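Local coordinates for protein Myo-inositol phosphohydrolase (Mitsuokella multacida, PDB 4WU3) that binds inositol-(1,3,4,5)-tetrakisphosphate and, as a PTP-like phytase, probably hydrolyses the 3-phosphate of inositol hexakisphosphate, at residues Lys263-Phe267 with Asp268-Gln272; Phe252-Met255 with His256-Lys260; Gly73-Thr77 with Gly78-Thr82; Leu317-Pro320 with Tyr321-Ala325. The protein carries 2 engineered substitutions. All coordinates share one frame; numbering follows the deposited sequence.

Contact 1: Lys263-Phe267 with Asp268-Gln272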
loop_
_atom_site.group_PDB
_atom_site.type_symbol
_atom_site.label_atom_id
_atom_site.label_comp_id
_atom_site.label_asym_id
_atom_site.label_seq_id
_atom_site.Cartn_x
_atom_site.Cartn_y
_atom_site.Cartn_z
ATOM N N LYS A 263 23.952 -6.862 -16.719
ATOM C CA LYS A 263 24.797 -8.018 -17.038
ATOM C C LYS A 263 26.097 -8.035 -16.255
ATOM O O LYS A 263 26.633 -9.097 -15.954
ATOM C CB LYS A 263 25.167 -8.029 -18.524
ATOM C CG LYS A 263 24.056 -8.456 -19.458
ATOM C CD LYS A 263 24.477 -8.295 -20.913
ATOM C CE LYS A 263 23.293 -8.474 -21.852
ATOM N NZ LYS A 263 23.691 -8.470 -23.286
ATOM N N ASP A 264 26.607 -6.850 -15.954
ATOM C CA ASP A 264 27.942 -6.710 -15.403
ATOM C C ASP A 264 27.940 -6.206 -13.976
ATOM O O ASP A 264 28.955 -6.294 -13.298
ATOM C CB ASP A 264 28.743 -5.745 -16.269
ATOM C CG ASP A 264 28.811 -6.196 -17.709
ATOM O OD1 ASP A 264 29.043 -7.401 -17.945
ATOM O OD2 ASP A 264 28.622 -5.351 -18.604
ATOM N N VAL A 265 26.805 -5.677 -13.523
ATOM C CA VAL A 265 26.728 -5.023 -12.210
ATOM C C VAL A 265 25.590 -5.588 -11.370
ATOM O O VAL A 265 24.495 -5.843 -11.869
ATOM C CB VAL A 265 26.556 -3.493 -12.379
ATOM C CG1 VAL A 265 26.497 -2.795 -11.037
ATOM C CG2 VAL A 265 27.696 -2.933 -13.214
ATOM N N SER A 266 25.841 -5.769 -10.082
ATOM C CA SER A 266 24.839 -6.357 -9.210
ATOM C C SER A 266 23.704 -5.388 -8.912
ATOM O O SER A 266 23.856 -4.168 -8.996
ATOM C CB SER A 266 25.471 -6.795 -7.904
ATOM O OG SER A 266 25.811 -5.661 -7.133
ATOM N N PHE A 267 22.561 -5.948 -8.552
ATOM C CA PHE A 267 21.402 -5.160 -8.173
ATOM C C PHE A 267 21.738 -4.197 -7.038
ATOM O O PHE A 267 21.445 -3.004 -7.115
ATOM C CB PHE A 267 20.239 -6.081 -7.772
ATOM C CG PHE A 267 19.065 -5.343 -7.207
ATOM C CD1 PHE A 267 18.236 -4.601 -8.033
ATOM C CD2 PHE A 267 18.798 -5.382 -5.858
ATOM C CE1 PHE A 267 17.166 -3.908 -7.518
ATOM C CE2 PHE A 267 17.733 -4.688 -5.335
ATOM C CZ PHE A 267 16.921 -3.943 -6.164
ATOM N N ASP A 268 22.378 -4.708 -5.992
ATOM C CA ASP A 268 22.702 -3.881 -4.832
ATOM C C ASP A 268 23.585 -2.684 -5.183
ATOM O O ASP A 268 23.433 -1.608 -4.615
ATOM C CB ASP A 268 23.392 -4.730 -3.763
ATOM C CG ASP A 268 22.430 -5.664 -3.056
ATOM O OD1 ASP A 268 21.199 -5.443 -3.150
ATOM O OD2 ASP A 268 22.900 -6.620 -2.402
ATOM N N ASP A 269 24.523 -2.885 -6.101
ATOM C CA ASP A 269 25.451 -1.838 -6.468
ATOM C C ASP A 269 24.699 -0.739 -7.208
ATOM O O ASP A 269 24.918 0.456 -6.983
ATOM C CB ASP A 269 26.599 -2.407 -7.312
ATOM C CG ASP A 269 27.717 -3.020 -6.453
ATOM O OD1 ASP A 269 27.661 -2.908 -5.196
ATOM O OD2 ASP A 269 28.654 -3.615 -7.034
ATOM N N ILE A 270 23.783 -1.140 -8.075
ATOM C CA ILE A 270 23.004 -0.167 -8.809
ATOM C C ILE A 270 22.187 0.708 -7.845
ATOM O O ILE A 270 22.239 1.932 -7.914
ATOM C CB ILE A 270 22.118 -0.867 -9.856
ATOM C CG1 ILE A 270 23.004 -1.477 -10.952
ATOM C CG2 ILE A 270 21.142 0.120 -10.463
ATOM C CD1 ILE A 270 22.235 -2.151 -12.075
ATOM N N ILE A 271 21.456 0.075 -6.935
ATOM C CA ILE A 271 20.652 0.796 -5.943
ATOM C C ILE A 271 21.514 1.792 -5.163
ATOM O O ILE A 271 21.150 2.959 -5.015
ATOM C CB ILE A 271 19.979 -0.183 -4.950
ATOM C CG1 ILE A 271 18.905 -1.005 -5.661
ATOM C CG2 ILE A 271 19.368 0.572 -3.768
ATOM C CD1 ILE A 271 17.747 -0.173 -6.158
ATOM N N GLN A 272 22.659 1.324 -4.669
ATOM C CA GLN A 272 23.570 2.181 -3.921
ATOM C C GLN A 272 24.115 3.312 -4.780
ATOM O O GLN A 272 24.121 4.461 -4.339
ATOM C CB GLN A 272 24.736 1.384 -3.352
ATOM C CG GLN A 272 24.405 0.646 -2.073
ATOM C CD GLN A 272 23.766 1.559 -1.056
ATOM O OE1 GLN A 272 24.375 2.524 -0.607
ATOM N NE2 GLN A 272 22.519 1.266 -0.697
HETATM O O HOH W 1 28.592 -5.191 -9.013
#

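Contact 2: Phe252-Met255 with His256-Lys260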
loop_
_atom_site.group_PDB
_atom_site.type_symbol
_atom_site.label_atom_id
_atom_site.label_comp_id
_atom_site.label_asym_id
_atom_site.label_seq_id
_atom_site.Cartn_x
_atom_site.Cartn_y
_atom_site.Cartn_z
ATOM N N PHE A 252 13.282 5.275 -12.116
ATOM C CA PHE A 252 13.606 5.184 -13.533
ATOM C C PHE A 252 15.083 5.341 -13.863
ATOM O O PHE A 252 15.541 4.830 -14.889
ATOM C CB PHE A 252 12.757 6.129 -14.369
ATOM C CG PHE A 252 11.431 5.560 -14.700
ATOM C CD1 PHE A 252 10.461 5.465 -13.732
ATOM C CD2 PHE A 252 11.164 5.079 -15.969
ATOM C CE1 PHE A 252 9.231 4.906 -14.024
ATOM C CE2 PHE A 252 9.947 4.512 -16.269
ATOM C CZ PHE A 252 8.984 4.426 -15.296
ATOM N N MET A 253 15.823 6.022 -12.998
ATOM C CA MET A 253 17.280 6.083 -13.112
ATOM C C MET A 253 17.878 4.709 -12.836
ATOM O O MET A 253 18.835 4.289 -13.500
ATOM C CB MET A 253 17.856 7.108 -12.135
ATOM C CG MET A 253 17.767 8.538 -12.642
ATOM S SD MET A 253 18.790 8.813 -14.103
ATOM C CE MET A 253 20.383 9.089 -13.333
ATOM N N VAL A 254 17.296 4.018 -11.853
ATOM C CA VAL A 254 17.651 2.632 -11.536
ATOM C C VAL A 254 17.282 1.680 -12.676
ATOM O O VAL A 254 18.083 0.825 -13.042
ATOM C CB VAL A 254 16.980 2.167 -10.230
ATOM C CG1 VAL A 254 17.028 0.653 -10.091
ATOM C CG2 VAL A 254 17.661 2.824 -9.042
ATOM N N MET A 255 16.088 1.823 -13.244
ATOM C CA MET A 255 15.717 1.035 -14.429
ATOM C C MET A 255 16.691 1.243 -15.599
ATOM O O MET A 255 17.114 0.291 -16.253
ATOM C CB MET A 255 14.298 1.380 -14.888
ATOM C CG MET A 255 13.206 0.897 -13.950
ATOM S SD MET A 255 11.602 1.631 -14.340
ATOM C CE MET A 255 11.283 0.926 -15.964
ATOM N N HIS A 256 17.035 2.495 -15.863
ATOM C CA HIS A 256 17.973 2.831 -16.933
ATOM C C HIS A 256 19.317 2.133 -16.711
ATOM O O HIS A 256 19.841 1.469 -17.608
ATOM C CB HIS A 256 18.156 4.355 -16.988
ATOM C CG HIS A 256 18.838 4.853 -18.227
ATOM N ND1 HIS A 256 18.147 5.286 -19.339
ATOM C CD2 HIS A 256 20.149 4.999 -18.521
ATOM C CE1 HIS A 256 19.005 5.667 -20.269
ATOM N NE2 HIS A 256 20.226 5.511 -19.793
ATOM N N ASP A 257 19.862 2.285 -15.505
ATOM C CA ASP A 257 21.144 1.689 -15.137
ATOM C C ASP A 257 21.068 0.176 -15.374
ATOM O O ASP A 257 21.975 -0.425 -15.944
ATOM C CB ASP A 257 21.441 2.004 -13.672
ATOM C CG ASP A 257 22.899 1.795 -13.293
ATOM O OD1 ASP A 257 23.614 1.036 -13.979
ATOM O OD2 ASP A 257 23.333 2.378 -12.277
ATOM N N ILE A 258 19.960 -0.431 -14.959
ATOM C CA ILE A 258 19.753 -1.864 -15.132
ATOM C C ILE A 258 19.730 -2.282 -16.610
ATOM O O ILE A 258 20.334 -3.285 -17.000
ATOM C CB ILE A 258 18.430 -2.291 -14.466
ATOM C CG1 ILE A 258 18.609 -2.381 -12.942
ATOM C CG2 ILE A 258 17.940 -3.602 -15.052
ATOM C CD1 ILE A 258 17.303 -2.349 -12.176
ATOM N N LEU A 259 19.024 -1.514 -17.431
ATOM C CA LEU A 259 18.961 -1.781 -18.873
ATOM C C LEU A 259 20.338 -1.706 -19.542
ATOM O O LEU A 259 20.603 -2.416 -20.512
ATOM C CB LEU A 259 18.014 -0.798 -19.553
ATOM C CG LEU A 259 16.524 -1.089 -19.385
ATOM C CD1 LEU A 259 15.688 0.124 -19.759
ATOM C CD2 LEU A 259 16.132 -2.306 -20.217
ATOM N N LYS A 260 21.210 -0.850 -19.025
ATOM C CA LYS A 260 22.553 -0.720 -19.573
ATOM C C LYS A 260 23.552 -1.699 -18.950
ATOM O O LYS A 260 24.500 -2.097 -19.598
ATOM C CB LYS A 260 23.082 0.698 -19.358
ATOM C CG LYS A 260 22.278 1.788 -20.022
ATOM C CD LYS A 260 22.390 1.711 -21.525
ATOM C CE LYS A 260 21.684 2.900 -22.149
ATOM N NZ LYS A 260 21.886 2.977 -23.622
#

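Contact 3: Gly73-Thr77 with Gly78-Thr82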
loop_
_atom_site.group_PDB
_atom_site.type_symbol
_atom_site.label_atom_id
_atom_site.label_comp_id
_atom_site.label_asym_id
_atom_site.label_seq_id
_atom_site.Cartn_x
_atom_site.Cartn_y
_atom_site.Cartn_z
ATOM N N GLY A 73 28.848 11.270 -0.491
ATOM C CA GLY A 73 28.436 10.559 0.725
ATOM C C GLY A 73 29.096 9.192 0.806
ATOM O O GLY A 73 30.060 8.919 0.076
ATOM N N VAL A 74 28.573 8.330 1.683
ATOM C CA VAL A 74 29.130 6.987 1.897
ATOM C C VAL A 74 28.029 5.947 1.912
ATOM O O VAL A 74 26.868 6.288 2.114
ATOM C CB VAL A 74 29.839 6.874 3.265
ATOM C CG1 VAL A 74 31.113 7.706 3.293
ATOM C CG2 VAL A 74 28.895 7.279 4.397
ATOM N N THR A 75 28.397 4.682 1.722
ATOM C CA THR A 75 27.476 3.570 1.957
ATOM C C THR A 75 27.553 3.128 3.412
ATOM O O THR A 75 28.467 3.504 4.146
ATOM C CB THR A 75 27.787 2.336 1.091
ATOM O OG1 THR A 75 29.076 1.814 1.443
ATOM C CG2 THR A 75 27.755 2.684 -0.402
ATOM N N LYS A 76 26.604 2.303 3.824
ATOM C CA LYS A 76 26.562 1.838 5.204
ATOM C C LYS A 76 27.762 0.968 5.559
ATOM O O LYS A 76 28.181 0.929 6.717
ATOM C CB LYS A 76 25.250 1.090 5.481
ATOM C CG LYS A 76 25.112 -0.213 4.720
ATOM C CD LYS A 76 23.813 -0.919 5.067
ATOM C CE LYS A 76 23.850 -2.372 4.628
ATOM N NZ LYS A 76 22.558 -3.050 4.928
ATOM N N THR A 77 28.328 0.290 4.565
ATOM C CA THR A 77 29.483 -0.580 4.790
ATOM C C THR A 77 30.791 0.181 4.706
ATOM O O THR A 77 31.835 -0.327 5.107
ATOM C CB THR A 77 29.563 -1.708 3.740
ATOM O OG1 THR A 77 29.689 -1.139 2.429
ATOM C CG2 THR A 77 28.332 -2.605 3.803
ATOM N N GLY A 78 30.741 1.387 4.151
ATOM C CA GLY A 78 31.959 2.129 3.812
ATOM C C GLY A 78 32.610 1.682 2.507
ATOM O O GLY A 78 33.638 2.212 2.099
ATOM N N ILE A 79 32.020 0.697 1.849
ATOM C CA ILE A 79 32.561 0.207 0.587
ATOM C C ILE A 79 31.758 0.758 -0.583
ATOM O O ILE A 79 30.532 0.662 -0.607
ATOM C CB ILE A 79 32.513 -1.320 0.513
ATOM C CG1 ILE A 79 33.364 -1.925 1.627
ATOM C CG2 ILE A 79 32.985 -1.792 -0.852
ATOM C CD1 ILE A 79 33.072 -3.390 1.869
ATOM N N MET A 80 32.457 1.325 -1.558
ATOM C CA MET A 80 31.799 1.967 -2.685
ATOM C C MET A 80 31.439 0.946 -3.744
ATOM O O MET A 80 32.194 0.020 -3.992
ATOM C CB MET A 80 32.695 3.059 -3.283
ATOM C CG MET A 80 32.827 4.295 -2.400
ATOM S SD MET A 80 31.219 4.971 -1.931
ATOM C CE MET A 80 31.671 6.644 -1.478
ATOM N N PRO A 81 30.264 1.098 -4.353
ATOM C CA PRO A 81 29.938 0.234 -5.461
ATOM C C PRO A 81 30.767 0.585 -6.689
ATOM O O PRO A 81 31.134 1.746 -6.891
ATOM C CB PRO A 81 28.465 0.533 -5.717
ATOM C CG PRO A 81 28.290 1.947 -5.280
ATOM C CD PRO A 81 29.251 2.143 -4.136
ATOM N N THR A 82 31.061 -0.430 -7.491
ATOM C CA THR A 82 31.742 -0.252 -8.755
ATOM C C THR A 82 31.056 0.840 -9.558
ATOM O O THR A 82 29.840 0.986 -9.474
ATOM C CB THR A 82 31.705 -1.561 -9.559
ATOM O OG1 THR A 82 32.322 -1.372 -10.834
ATOM C CG2 THR A 82 30.280 -2.009 -9.761
#

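Contact 4: Leu317-Pro320 with Tyr321-Ala325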
loop_
_atom_site.group_PDB
_atom_site.type_symbol
_atom_site.label_atom_id
_atom_site.label_comp_id
_atom_site.label_asym_id
_atom_site.label_seq_id
_atom_site.Cartn_x
_atom_site.Cartn_y
_atom_site.Cartn_z
ATOM N N LEU A 317 15.026 -8.271 -24.381
ATOM C CA LEU A 317 13.790 -7.515 -24.135
ATOM C C LEU A 317 12.648 -7.956 -25.051
ATOM O O LEU A 317 11.745 -7.179 -25.364
ATOM C CB LEU A 317 14.029 -6.012 -24.301
ATOM C CG LEU A 317 15.214 -5.427 -23.531
ATOM C CD1 LEU A 317 15.404 -3.957 -23.885
ATOM C CD2 LEU A 317 15.022 -5.584 -22.035
ATOM N N LYS A 318 12.680 -9.215 -25.459
ATOM C CA LYS A 318 11.706 -9.736 -26.416
ATOM C C LYS A 318 10.333 -9.950 -25.775
ATOM O O LYS A 318 9.333 -9.416 -26.238
ATOM C CB LYS A 318 12.240 -11.034 -27.023
ATOM C CG LYS A 318 11.380 -11.625 -28.124
ATOM C CD LYS A 318 12.033 -12.875 -28.705
ATOM C CE LYS A 318 11.081 -13.657 -29.596
ATOM N NZ LYS A 318 10.812 -12.948 -30.878
ATOM N N THR A 319 10.283 -10.749 -24.718
ATOM C CA THR A 319 9.049 -10.937 -23.966
ATOM C C THR A 319 8.759 -9.651 -23.209
ATOM O O THR A 319 9.627 -9.130 -22.510
ATOM C CB THR A 319 9.187 -12.067 -22.936
ATOM O OG1 THR A 319 9.607 -13.274 -23.578
ATOM C CG2 THR A 319 7.878 -12.306 -22.214
ATOM N N PRO A 320 7.541 -9.123 -23.356
ATOM C CA PRO A 320 7.195 -7.900 -22.636
ATOM C C PRO A 320 7.299 -8.103 -21.124
ATOM O O PRO A 320 7.115 -9.226 -20.642
ATOM C CB PRO A 320 5.735 -7.644 -23.042
ATOM C CG PRO A 320 5.540 -8.404 -24.316
ATOM C CD PRO A 320 6.444 -9.601 -24.215
ATOM N N TYR A 321 7.590 -7.027 -20.392
ATOM C CA TYR A 321 7.761 -7.109 -18.949
ATOM C C TYR A 321 6.490 -7.625 -18.281
ATOM O O TYR A 321 6.547 -8.491 -17.406
ATOM C CB TYR A 321 8.158 -5.755 -18.339
ATOM C CG TYR A 321 8.151 -5.823 -16.837
ATOM C CD1 TYR A 321 9.255 -6.268 -16.142
ATOM C CD2 TYR A 321 7.015 -5.523 -16.119
ATOM C CE1 TYR A 321 9.237 -6.375 -14.760
ATOM C CE2 TYR A 321 6.989 -5.625 -14.737
ATOM C CZ TYR A 321 8.104 -6.050 -14.065
ATOM O OH TYR A 321 8.086 -6.155 -12.692
ATOM N N SER A 322 5.346 -7.093 -18.700
ATOM C CA SER A 322 4.058 -7.504 -18.139
ATOM C C SER A 322 3.824 -9.005 -18.301
ATOM O O SER A 322 3.272 -9.647 -17.407
ATOM C CB SER A 322 2.919 -6.726 -18.804
ATOM O OG SER A 322 2.965 -6.891 -20.211
ATOM N N VAL A 323 4.261 -9.556 -19.435
ATOM C CA VAL A 323 4.085 -10.977 -19.719
ATOM C C VAL A 323 5.012 -11.801 -18.839
ATOM O O VAL A 323 4.584 -12.758 -18.193
ATOM C CB VAL A 323 4.310 -11.300 -21.218
ATOM C CG1 VAL A 323 4.193 -12.794 -21.474
ATOM C CG2 VAL A 323 3.296 -10.564 -22.079
ATOM N N TRP A 324 6.283 -11.424 -18.802
ATOM C CA TRP A 324 7.230 -12.077 -17.916
ATOM C C TRP A 324 6.747 -12.000 -16.461
ATOM O O TRP A 324 6.782 -12.993 -15.731
ATOM C CB TRP A 324 8.601 -11.418 -18.054
ATOM C CG TRP A 324 9.598 -11.905 -17.073
ATOM C CD1 TRP A 324 10.482 -12.938 -17.240
ATOM C CD2 TRP A 324 9.841 -11.375 -15.766
ATOM N NE1 TRP A 324 11.253 -13.085 -16.109
ATOM C CE2 TRP A 324 10.873 -12.140 -15.189
ATOM C CE3 TRP A 324 9.273 -10.338 -15.023
ATOM C CZ2 TRP A 324 11.351 -11.895 -13.911
ATOM C CZ3 TRP A 324 9.742 -10.101 -13.756
ATOM C CH2 TRP A 324 10.774 -10.873 -13.207
ATOM N N ALA A 325 6.302 -10.822 -16.038
ATOM C CA ALA A 325 5.936 -10.615 -14.638
ATOM C C ALA A 325 4.740 -11.475 -14.239
ATOM O O ALA A 325 4.697 -12.006 -13.131
ATOM C CB ALA A 325 5.639 -9.150 -14.365
#

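Contact 1: Lys263-Phe267 with Asp268-Gln272
Phe267 lays one face of its ring over Ile271, one helical turn further on. The contact is CH-pi: Ile271 CG1 stands 3.9 Å from the centroid of the Phe267 ring, displaced toward the rim. Phe267 CG is turned opposite its own nitrogen (chi1 173°), on the carbonyl side, which carries the ring up to the isoleucine. Val304 of helix 291-313 packs against both side chains.

The helix is started by Ser266, the N-cap. Its OG, held between backbone N and carbonyl carbon by a chi1 of 71°, accepts from Asp269 N at 3.2 Å. Ser266 O takes Ile270 N, also at 3.2 Å, and a weak second bond from Asp269 N. In place of the direct return bond of a capping box, a water accepts from Ser266 N at 3.0 Å and donates to Asp269 OD2.

Val265 and Ile270 form the hydrophobic staple that brackets such a cap. Their CG1 atoms meet at 3.7 Å, and Val265 CG1 also sits 3.7 Å from Asp269 CB, the valine crossing the aspartate at about a right angle. The Ser266 hydroxyl thus takes the N-H of Asp269, the water links Ser266 N to the Asp269 carboxylate, and with Asp268 and Asp269 both in the first turn, their negative charge probably suits the positive end of the helix dipole.

Contact 2: Phe252-Met255 with His256-Lys260
His256 N donates to Phe252 O at 2.9 Å, the first of four successive alpha-helical bonds here; Asp257 N to Met253 O is 3.0 Å and Leu259 N to Met255 O 2.9 Å. His256 hangs its ring between Tyr240 OH on ND1 and Met89 O on NE2. OD1 of Asp257 is gripped by two groups, a salt bridge from Arg273 NH2 and a hydrogen bond from Asn261 ND2, while OD2 takes Gln274 NE2.

The apolar meeting is Val254 with Ile258, whose side chains approach at a slant, Val254 CG1 to Ile258 CD1 3.7 Å. With chi1 at -77°, Ile258 CG1 lies beside its own N, opposite the carbonyl carbon, and passes 3.3 Å from Val254 O. Cut back to alanine, Ile258 would lose CG1 and CD1, which would probably leave Val254 CG1 without this partner and open a gap toward Ile270 and Val311. A turn earlier, Met255 SD rests 3.7 Å above the plane of the Phe252 ring, over its centre, a Met-aromatic contact.

Helix 247-261 follows the loop after strand 237-241 that corresponds to the P-loop of PTP-like phosphatases; helices 219-230, 267-276 and 291-313 all pack against it.

Contact 3: Gly73-Thr77 with Gly78-Thr82
Thr75 to Gly78 form a type I beta turn, with an ST turn overlapping its end, in the irregular loop between strands 65-66 and 91-94. Hydrogen bonds hold the bend. The turn is closed by Gly78 N donating to Thr75 O at 3.1 Å, from well above the carbonyl plane (70° out of it). Thr77 OG1 then accepts from Ile79 N at 3.0 Å with an N-H...O angle of 157°, which makes the ST turn. Across the bend Thr75 OG1 donates to Ile79 O at 2.8 Å, again from above the carbonyl plane. Both threonines have their hydroxyl tucked between backbone N and carbonyl carbon (chi1 64° for Thr75), and that setting points the two oxygens inward at the chain coming back. A valine in place of Thr75 would probably leave Ile79 O without its hydroxyl donor and let the returning chain shift.

Backbone strain is avoided by Gly78, which has positive phi: a beta carbon on Gly78 would fall 2.6 Å from Thr77 O.

Apolar contacts are sparser. The Thr75 methyl slides past the Pro81 ring in the opposite sense, CG2 to CD 4.1 Å, and helix 267-276 packs behind both through Gln272 and Asp269. Elsewhere the loop meets the second subunit, with Val74 packing on Met478 of that subunit.

A cation-pi contact joins Lys76 to Tyr340 of the second subunit. Last comes a methyl against a carbonyl oxygen: Met80, bent at chi2, brings Met80 CE to 3.2 Å from Gly73 O.

Contact 4: Leu317-Pro320 with Tyr321-Ala325
The backbone turns into a helix at Pro320, whose O accepts from Trp324 N at 3.0 Å with a nearly straight N-H...O angle of 176°, and more weakly from Val323 N. Next to this bond Val323 meets both residues that lead into the helix. Its CG2 runs alongside the proline ring, the two pointing the same way, with Val323 CG2 3.8 Å from Pro320 CG. Its other methyl, CG1, touches Thr319 CG2 at 3.8 Å, and these side chains cross at about a right angle. Thr319 CG2 lies opposite its own backbone N (chi1 -55° for OG1), which sets the methyl, rather than OG1, against Val323 CG1.

Pro320 is the N-cap of helix 321-327; having no side-chain acceptor, it contributes its carbonyl and its ring instead of a capping bond. Ser322 OG, 4.0 Å from Pro320 CB, is hydrogen-bonded to Asp223 OD2 of helix 219-230.

Tyr321 and Trp324 turn the other way, into the interior. Both place CG opposite the backbone N (chi1 173° in each), and both rings meet Tyr310 of helix 291-313 edge-to-face. Trp324 NE1 is satisfied by Glu313 OE1, and Tyr310 OH is also hydrogen-bonded to Thr319 O.

From the N terminus the order is contact 3, contact 2, contact 1, contact 4, all in series: none nests in or crosses another. Contact 3 closes a tight bend in the loop ahead of strand 91-94. Contact 2 is the middle and end of helix 247-261, contact 1 the start of helix 267-276 directly after it, and contact 4 the start of helix 321-327. Contact 1 is the hub of the first three: Ile270 and Ile271 pack on Val254, Asp257 and Ile258 of contact 2, while Asp269 and Gln272 touch Pro81, Thr82 and Thr75 of contact 3. Contact 4 joins contact 2 through Leu317 on Leu259, and lies about 33 Å from contact 3, centre to centre.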